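Local coordinates for protein aromatic-amino-acid transaminase TyrB (Burkholderia cenocepacia K56-2Valvano, PDB 4WD2) that probably transfers amino groups between aromatic amino acids and 2-oxo acids, using pyridoxal 5'-phosphate held as a Schiff base on a lysine, at residues Ser129-Ser134 with Phe150-Tyr155; Gln223-Gly228 with Ser320-Arg325. All coordinates share one frame; numbering follows the deposited sequence. Where two conformers were deposited one is given.

Contact 1. Residues Ser129-Ser134 with Phe150-Tyr155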
ATOM      1  N   SER A 129     -15.641  19.896  -3.875  1.00 15.99           N
ATOM      2  CA  SER A 129     -16.119  19.563  -2.538  1.00 13.88           C
ATOM      3  C   SER A 129     -15.030  19.813  -1.517  1.00 13.04           C
ATOM      4  O   SER A 129     -13.851  19.665  -1.815  1.00 15.17           O
ATOM      5  CB  SER A 129     -16.566  18.105  -2.463  1.00 13.19           C
ATOM      6  OG  SER A 129     -17.660  17.861  -3.324  1.00 15.34           O
ATOM      7  N   GLN A 130     -15.418  20.201  -0.309  1.00 12.49           N
ATOM      8  CA  GLN A 130     -14.461  20.318   0.779  1.00 13.05           C
ATOM      9  C   GLN A 130     -14.757  19.240   1.820  1.00 13.60           C
ATOM     10  O   GLN A 130     -15.796  18.578   1.755  1.00 13.88           O
ATOM     11  CB  GLN A 130     -14.506  21.721   1.383  1.00 12.67           C
ATOM     12  CG  GLN A 130     -14.201  22.801   0.360  1.00 14.26           C
ATOM     13  CD  GLN A 130     -14.010  24.165   0.977  1.00 14.33           C
ATOM     14  OE1 GLN A 130     -14.039  24.314   2.197  1.00 12.64           O
ATOM     15  NE2 GLN A 130     -13.809  25.176   0.133  1.00 16.64           N
ATOM     16  N   VAL A 131     -13.842  19.044   2.764  1.00 13.30           N
ATOM     17  CA  VAL A 131     -13.986  17.966   3.737  1.00 10.83           C
ATOM     18  C   VAL A 131     -14.191  18.531   5.143  1.00 11.23           C
ATOM     19  O   VAL A 131     -13.548  19.514   5.524  1.00 12.00           O
ATOM     20  CB  VAL A 131     -12.756  17.026   3.705  1.00 11.68           C
ATOM     21  CG1 VAL A 131     -12.806  16.012   4.838  1.00 11.86           C
ATOM     22  CG2 VAL A 131     -12.662  16.293   2.360  1.00 11.53           C
ATOM     23  N   TRP A 132     -15.112  17.929   5.897  1.00 11.23           N
ATOM     24  CA  TRP A 132     -15.364  18.314   7.288  1.00 10.79           C
ATOM     25  C   TRP A 132     -15.121  17.142   8.242  1.00 11.60           C
ATOM     26  O   TRP A 132     -15.705  16.073   8.067  1.00 11.01           O
ATOM     27  CB  TRP A 132     -16.795  18.829   7.464  1.00  9.77           C
ATOM     28  CG  TRP A 132     -16.972  20.283   7.124  1.00 11.68           C
ATOM     29  CD1 TRP A 132     -16.999  21.334   7.996  1.00 12.96           C
ATOM     30  CD2 TRP A 132     -17.140  20.843   5.819  1.00 12.52           C
ATOM     31  NE1 TRP A 132     -17.181  22.513   7.313  1.00 14.46           N
ATOM     32  CE2 TRP A 132     -17.271  22.239   5.974  1.00 14.51           C
ATOM     33  CE3 TRP A 132     -17.200  20.298   4.533  1.00 13.33           C
ATOM     34  CZ2 TRP A 132     -17.457  23.098   4.891  1.00 15.46           C
ATOM     35  CZ3 TRP A 132     -17.388  21.150   3.458  1.00 14.78           C
ATOM     36  CH2 TRP A 132     -17.512  22.536   3.644  1.00 16.61           C
ATOM     37  N   LEU A 133     -14.252  17.341   9.237  1.00 11.70           N
ATOM     38  CA  LEU A 133     -13.972  16.337  10.270  0.55 10.72           C
ATOM     39  C   LEU A 133     -14.451  16.814  11.636  1.00 11.10           C
ATOM     40  O   LEU A 133     -14.723  17.991  11.828  1.00 12.48           O
ATOM     41  CB  LEU A 133     -12.474  16.009  10.361  0.55 10.30           C
ATOM     42  CG  LEU A 133     -11.447  16.555   9.374  0.55 10.29           C
ATOM     43  CD1 LEU A 133     -10.043  16.369   9.926  0.55 10.39           C
ATOM     44  CD2 LEU A 133     -11.570  15.837   8.062  0.55 10.76           C
ATOM     45  N   SER A 134     -14.517  15.898  12.594  1.00 10.02           N
ATOM     46  CA  SER A 134     -14.936  16.247  13.941  1.00 10.08           C
ATOM     47  C   SER A 134     -13.864  17.047  14.670  1.00 11.01           C
ATOM     48  O   SER A 134     -12.673  16.924  14.388  1.00  9.19           O
ATOM     49  CB  SER A 134     -15.279  14.982  14.734  1.00  9.89           C
ATOM     50  OG  SER A 134     -14.168  14.108  14.800  1.00 10.80           O
ATOM     51  N   PHE A 150      -7.767  18.207  -0.797  1.00 14.14           N
ATOM     52  CA  PHE A 150      -8.982  18.807  -0.242  1.00 13.58           C
ATOM     53  C   PHE A 150      -8.706  19.893   0.785  1.00 14.26           C
ATOM     54  O   PHE A 150      -7.804  19.762   1.616  1.00 13.90           O
ATOM     55  CB  PHE A 150      -9.868  17.745   0.413  1.00 14.02           C
ATOM     56  CG  PHE A 150     -10.587  16.866  -0.559  1.00 15.18           C
ATOM     57  CD1 PHE A 150     -11.709  17.326  -1.228  1.00 14.65           C
ATOM     58  CD2 PHE A 150     -10.151  15.571  -0.795  1.00 15.12           C
ATOM     59  CE1 PHE A 150     -12.372  16.521  -2.125  1.00 14.05           C
ATOM     60  CE2 PHE A 150     -10.821  14.756  -1.693  1.00 13.74           C
ATOM     61  CZ  PHE A 150     -11.933  15.234  -2.352  1.00 13.14           C
ATOM     62  N   THR A 151      -9.505  20.956   0.731  1.00 13.51           N
ATOM     63  CA  THR A 151      -9.618  21.889   1.842  1.00 13.08           C
ATOM     64  C   THR A 151     -10.367  21.186   2.970  1.00 13.32           C
ATOM     65  O   THR A 151     -11.448  20.629   2.764  1.00 10.69           O
ATOM     66  CB  THR A 151     -10.362  23.172   1.446  1.00 13.11           C
ATOM     67  OG1 THR A 151      -9.680  23.808   0.359  1.00 13.92           O
ATOM     68  CG2 THR A 151     -10.438  24.129   2.618  1.00 12.88           C
ATOM     69  N   VAL A 152      -9.788  21.203   4.160  1.00 14.18           N
ATOM     70  CA  VAL A 152     -10.332  20.433   5.264  1.00 13.03           C
ATOM     71  C   VAL A 152     -10.795  21.346   6.395  1.00 13.67           C
ATOM     72  O   VAL A 152     -10.047  22.205   6.867  1.00 14.61           O
ATOM     73  CB  VAL A 152      -9.302  19.419   5.794  1.00 11.43           C
ATOM     74  CG1 VAL A 152      -9.733  18.877   7.143  1.00 11.25           C
ATOM     75  CG2 VAL A 152      -9.102  18.288   4.790  1.00 10.33           C
ATOM     76  N   ASN A 153     -12.044  21.151   6.807  1.00 13.54           N
ATOM     77  CA  ASN A 153     -12.656  21.937   7.867  1.00 13.32           C
ATOM     78  C   ASN A 153     -13.138  21.059   9.021  1.00 12.59           C
ATOM     79  O   ASN A 153     -13.044  19.834   8.966  1.00  9.89           O
ATOM     80  CB  ASN A 153     -13.824  22.753   7.309  1.00 13.16           C
ATOM     81  CG  ASN A 153     -13.480  23.443   5.995  1.00 13.34           C
ATOM     82  OD1 ASN A 153     -12.778  24.457   5.975  1.00 14.30           O
ATOM     83  ND2 ASN A 153     -13.988  22.901   4.890  1.00 13.26           N
ATOM     84  N   THR A 154     -13.652  21.693  10.071  1.00 14.20           N
ATOM     85  CA  THR A 154     -14.127  20.960  11.237  1.00 13.78           C
ATOM     86  C   THR A 154     -15.583  21.281  11.556  1.00 12.87           C
ATOM     87  O   THR A 154     -16.110  22.311  11.134  1.00 12.92           O
ATOM     88  CB  THR A 154     -13.266  21.262  12.485  1.00 13.85           C
ATOM     89  OG1 THR A 154     -13.526  22.594  12.941  1.00 14.69           O
ATOM     90  CG2 THR A 154     -11.796  21.132  12.163  1.00 14.26           C
ATOM     91  N   TYR A 155     -16.231  20.382  12.288  1.00 12.72           N
ATOM     92  CA  TYR A 155     -17.544  20.649  12.862  1.00 12.72           C
ATOM     93  C   TYR A 155     -17.455  20.426  14.372  1.00 12.39           C
ATOM     94  O   TYR A 155     -16.596  19.666  14.832  1.00 11.90           O
ATOM     95  CB  TYR A 155     -18.633  19.767  12.222  1.00 12.14           C
ATOM     96  CG  TYR A 155     -18.351  18.278  12.210  1.00 11.51           C
ATOM     97  CD1 TYR A 155     -18.545  17.504  13.347  1.00 11.73           C
ATOM     98  CD2 TYR A 155     -17.928  17.639  11.046  1.00 11.05           C
ATOM     99  CE1 TYR A 155     -18.298  16.131  13.335  1.00 11.78           C
ATOM    100  CE2 TYR A 155     -17.672  16.264  11.029  1.00 10.77           C
ATOM    101  CZ  TYR A 155     -17.861  15.523  12.177  1.00 10.27           C
ATOM    102  OH  TYR A 155     -17.610  14.176  12.177  1.00  9.47           O
TER
HETATM  103  O   HOH W   1     -11.434  21.047  -1.472  1.00 17.33           O
HETATM  104  O   HOH W   2     -12.739  26.491   4.146  1.00 35.18           O
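Val131 pairs with Val152 and Trp132 with Asn153 where two parallel strands of the large aminotransferase sheet run side by side. The strands belong to a beta-alpha-beta unit: strand 131-135, helix 141-147, strand 152-159. Four backbone bonds join them. Val131 N donates to Thr151 O, Asn153 N to Val131 O (short, at 2.6 Å), Leu133 N to Asn153 O, and Tyr155 N to Leu133 O. Just before Val131 and Val152, a water bridges the two segments: it donates to Ser129 O and accepts from Thr151 N. On the other edge of segment 129-134, Gln130 and Trp132 bond through their backbones to strand 182-186.

Leu133 CG and Val152 CG1 touch at 3.6 Å on the helix side, near His141 and Phe145. Val131, on the same face, sets CG2 over the Phe150 ring, 3.6 Å from Phe150 CG.

The other face carries Trp132, Asn153, Ser134 and Tyr155. Tyr155 lays its ring over Leu133 O and Ser134 CA. Its OH bonds to Leu184 O, and Ser134 OG to Pro136 O and His190 NE2. Asn153 CB lies over the five-membered ring of Trp132, and Asn153 ND2 over the indole toward its rim. With CG anti to the carbonyl carbon (chi1 -45°), Asn153 ND2 donates to Gln130 OE1 at 3.0 Å, in the carbonyl plane. A second water donates to both Gln130 OE1 and Asn153 OD1.

Contact 2. Residues Gln223-Gly228 with Ser320-Arg325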
ATOM      1  N   GLN A 223     -14.702  -1.780  14.719  1.00  6.81           N
ATOM      2  CA  GLN A 223     -15.901  -2.619  14.762  1.00  7.89           C
ATOM      3  C   GLN A 223     -15.675  -3.789  15.712  1.00  8.63           C
ATOM      4  O   GLN A 223     -14.788  -4.610  15.499  1.00 10.86           O
ATOM      5  CB  GLN A 223     -16.284  -3.138  13.369  1.00  6.65           C
ATOM      6  CG  GLN A 223     -17.671  -3.807  13.331  1.00  6.16           C
ATOM      7  CD  GLN A 223     -18.002  -4.447  11.994  1.00  7.66           C
ATOM      8  OE1 GLN A 223     -17.141  -4.578  11.118  1.00  7.48           O
ATOM      9  NE2 GLN A 223     -19.258  -4.859  11.836  1.00  9.57           N
ATOM     10  N   GLY A 224     -16.459  -3.836  16.777  1.00  8.25           N
ATOM     11  CA  GLY A 224     -16.360  -4.905  17.749  1.00 10.19           C
ATOM     12  C   GLY A 224     -15.935  -4.438  19.124  1.00 10.43           C
ATOM     13  O   GLY A 224     -16.084  -5.174  20.096  1.00 11.70           O
ATOM     14  N   PHE A 225     -15.422  -3.212  19.210  1.00 10.25           N
ATOM     15  CA  PHE A 225     -14.909  -2.680  20.476  1.00 11.09           C
ATOM     16  C   PHE A 225     -15.864  -1.780  21.258  1.00 11.27           C
ATOM     17  O   PHE A 225     -15.520  -1.319  22.342  1.00 12.71           O
ATOM     18  CB  PHE A 225     -13.622  -1.894  20.230  1.00 11.30           C
ATOM     19  CG  PHE A 225     -12.426  -2.756  19.974  1.00 13.08           C
ATOM     20  CD1 PHE A 225     -11.776  -3.388  21.021  1.00 14.35           C
ATOM     21  CD2 PHE A 225     -11.950  -2.925  18.695  1.00 11.42           C
ATOM     22  CE1 PHE A 225     -10.676  -4.174  20.788  1.00 15.00           C
ATOM     23  CE2 PHE A 225     -10.846  -3.708  18.452  1.00 13.21           C
ATOM     24  CZ  PHE A 225     -10.206  -4.332  19.495  1.00 14.51           C
ATOM     25  N   GLY A 226     -17.044  -1.507  20.717  1.00 10.51           N
ATOM     26  CA  GLY A 226     -17.995  -0.652  21.409  1.00  9.03           C
ATOM     27  C   GLY A 226     -19.119  -1.453  22.038  1.00 10.60           C
ATOM     28  O   GLY A 226     -19.217  -1.546  23.266  1.00 11.10           O
ATOM     29  N   ALA A 227     -19.965  -2.028  21.190  1.00  9.71           N
ATOM     30  CA  ALA A 227     -21.102  -2.822  21.640  1.00 11.05           C
ATOM     31  C   ALA A 227     -21.282  -4.084  20.795  1.00 11.65           C
ATOM     32  O   ALA A 227     -22.390  -4.605  20.665  1.00 12.73           O
ATOM     33  CB  ALA A 227     -22.370  -1.984  21.608  1.00 12.03           C
ATOM     34  N   GLY A 228     -20.191  -4.579  20.226  1.00 12.01           N
ATOM     35  CA  GLY A 228     -20.257  -5.778  19.411  1.00 10.74           C
ATOM     36  C   GLY A 228     -20.274  -5.426  17.936  1.00 10.26           C
ATOM     37  O   GLY A 228     -20.521  -4.280  17.568  1.00 10.28           O
ATOM     38  N   SER A 320     -15.103 -10.201  21.519  1.00 12.64           N
ATOM     39  CA  SER A 320     -16.111  -9.787  22.493  1.00 13.95           C
ATOM     40  C   SER A 320     -15.523  -9.777  23.904  1.00 13.38           C
ATOM     41  O   SER A 320     -15.869  -8.928  24.719  1.00 13.42           O
ATOM     42  CB  SER A 320     -17.342 -10.697  22.436  1.00 16.65           C
ATOM     43  OG  SER A 320     -17.079 -11.961  23.020  1.00 19.58           O
ATOM     44  N   ALA A 321     -14.623 -10.715  24.187  1.00 12.53           N
ATOM     45  CA  ALA A 321     -13.912 -10.722  25.464  1.00 10.48           C
ATOM     46  C   ALA A 321     -12.992  -9.504  25.585  1.00  9.64           C
ATOM     47  O   ALA A 321     -12.837  -8.945  26.667  1.00  8.19           O
ATOM     48  CB  ALA A 321     -13.122 -12.002  25.625  1.00 11.29           C
ATOM     49  N   MET A 322     -12.383  -9.098  24.474  1.00 10.77           N
ATOM     50  CA  MET A 322     -11.590  -7.865  24.432  1.00 11.00           C
ATOM     51  C   MET A 322     -12.472  -6.655  24.708  1.00 11.16           C
ATOM     52  O   MET A 322     -12.114  -5.779  25.496  1.00 12.02           O
ATOM     53  CB  MET A 322     -10.896  -7.704  23.076  1.00 10.13           C
ATOM     54  CG  MET A 322      -9.785  -8.703  22.831  1.00 11.23           C
ATOM     55  SD  MET A 322      -9.370  -8.873  21.087  1.00 16.19           S
ATOM     56  CE  MET A 322      -8.865  -7.225  20.667  1.00 15.55           C
ATOM     57  N   CYS A 323     -13.621  -6.619  24.047  1.00  9.18           N
ATOM     58  CA  CYS A 323     -14.603  -5.567  24.259  1.00 10.92           C
ATOM     59  C   CYS A 323     -15.005  -5.473  25.734  1.00 10.94           C
ATOM     60  O   CYS A 323     -15.058  -4.384  26.298  1.00 10.96           O
ATOM     61  CB  CYS A 323     -15.835  -5.817  23.381  1.00  9.24           C
ATOM     62  SG  CYS A 323     -17.022  -4.459  23.314  1.00 13.21           S
ATOM     63  N   ARG A 324     -15.272  -6.618  26.359  1.00 10.87           N
ATOM     64  CA  ARG A 324     -15.686  -6.635  27.759  1.00 11.63           C
ATOM     65  C   ARG A 324     -14.551  -6.268  28.717  1.00 10.20           C
ATOM     66  O   ARG A 324     -14.798  -5.673  29.760  1.00 11.12           O
ATOM     67  CB  ARG A 324     -16.265  -8.007  28.132  1.00 13.52           C
ATOM     68  CG  ARG A 324     -17.663  -8.264  27.573  1.00 13.83           C
ATOM     69  CD  ARG A 324     -18.311  -9.488  28.212  1.00 16.40           C
ATOM     70  NE  ARG A 324     -17.501 -10.690  28.044  1.00 17.71           N
ATOM     71  CZ  ARG A 324     -17.571 -11.495  26.987  1.00 18.90           C
ATOM     72  NH1 ARG A 324     -18.420 -11.222  26.002  1.00 19.84           N
ATOM     73  NH2 ARG A 324     -16.795 -12.568  26.912  1.00 18.18           N
ATOM     74  N   ARG A 325     -13.314  -6.618  28.368  1.00 11.03           N
ATOM     75  CA  ARG A 325     -12.169  -6.279  29.216  1.00 10.35           C
ATOM     76  C   ARG A 325     -11.988  -4.764  29.304  1.00  8.83           C
ATOM     77  O   ARG A 325     -11.743  -4.234  30.380  1.00 10.01           O
ATOM     78  CB  ARG A 325     -10.877  -6.929  28.709  1.00 10.69           C
ATOM     79  CG  ARG A 325      -9.791  -7.038  29.797  1.00 10.64           C
ATOM     80  CD  ARG A 325      -8.409  -7.370  29.232  1.00 11.44           C
ATOM     81  NE  ARG A 325      -7.833  -6.240  28.512  1.00 12.45           N
ATOM     82  CZ  ARG A 325      -7.218  -5.214  29.092  1.00 11.41           C
ATOM     83  NH1 ARG A 325      -6.729  -4.232  28.346  1.00  9.44           N
ATOM     84  NH2 ARG A 325      -7.093  -5.172  30.418  1.00 11.14           N
TER
HETATM   85  O   HOH W   3     -15.602  -1.775  25.234  1.00 15.32           O
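Cys323 lays its thiol against the backbone of the turn at Gly224-Gly226. With SG anti to the backbone N (chi1 -170°), the nearest atom to Cys323 SG is Gly224 O at 3.4 Å, followed by Phe225 C at 3.6 Å. Cys323 CB also rests 3.4 Å from Gly224 O. No direct hydrogen bond crosses between the two segments. One water joins them instead, donating to both Phe225 O and Cys323 O at 2.9 Å each.

The second side-chain meeting is apolar. Met322 bends at its last torsion (chi3 60°), and its methyl CE comes to the edge of the Phe225 ring, 3.4 Å from Phe225 CZ. Leu319 and Ile326 of the same helix also touch the Phe225 side chain, and so does Met355.

In the aminotransferase fold this contact sets the loop after strand 215-220 against the long helix 309-338. Asp232, in the helix that follows the loop, accepts from it: OD2 from Gly224 N and Gly226 N, OD1 from Ala227 N. Gly224 has positive phi (116°), which suits a residue without a side chain. Gly228 N is buried here with no hydrogen-bond partner in the model; its nearest neighbour in the helix segment is Cys323 SG, at 4.4 Å.

How the contacts relate
The two contacts lie on opposite sides of the chain's centre, with their own centres 30 Å apart. Both are partly buried, and they share no segment. Contact 1 joins neighbouring strands of the large sheet, within one beta-alpha-beta unit. Contact 2 sets a loop against a segment of helix 309-338, 92 residues further along the chain. The sheet relates them indirectly: strand 215-220, which precedes the loop of contact 2, is two places across from strand 131-135. Backbone bonds dominate contact 1, which buries 688 Å². Contact 2 buries 218 Å² and rests on a thiol packed against backbone, a methyl at a ring edge and one bridging water. Waters link backbone atoms in both.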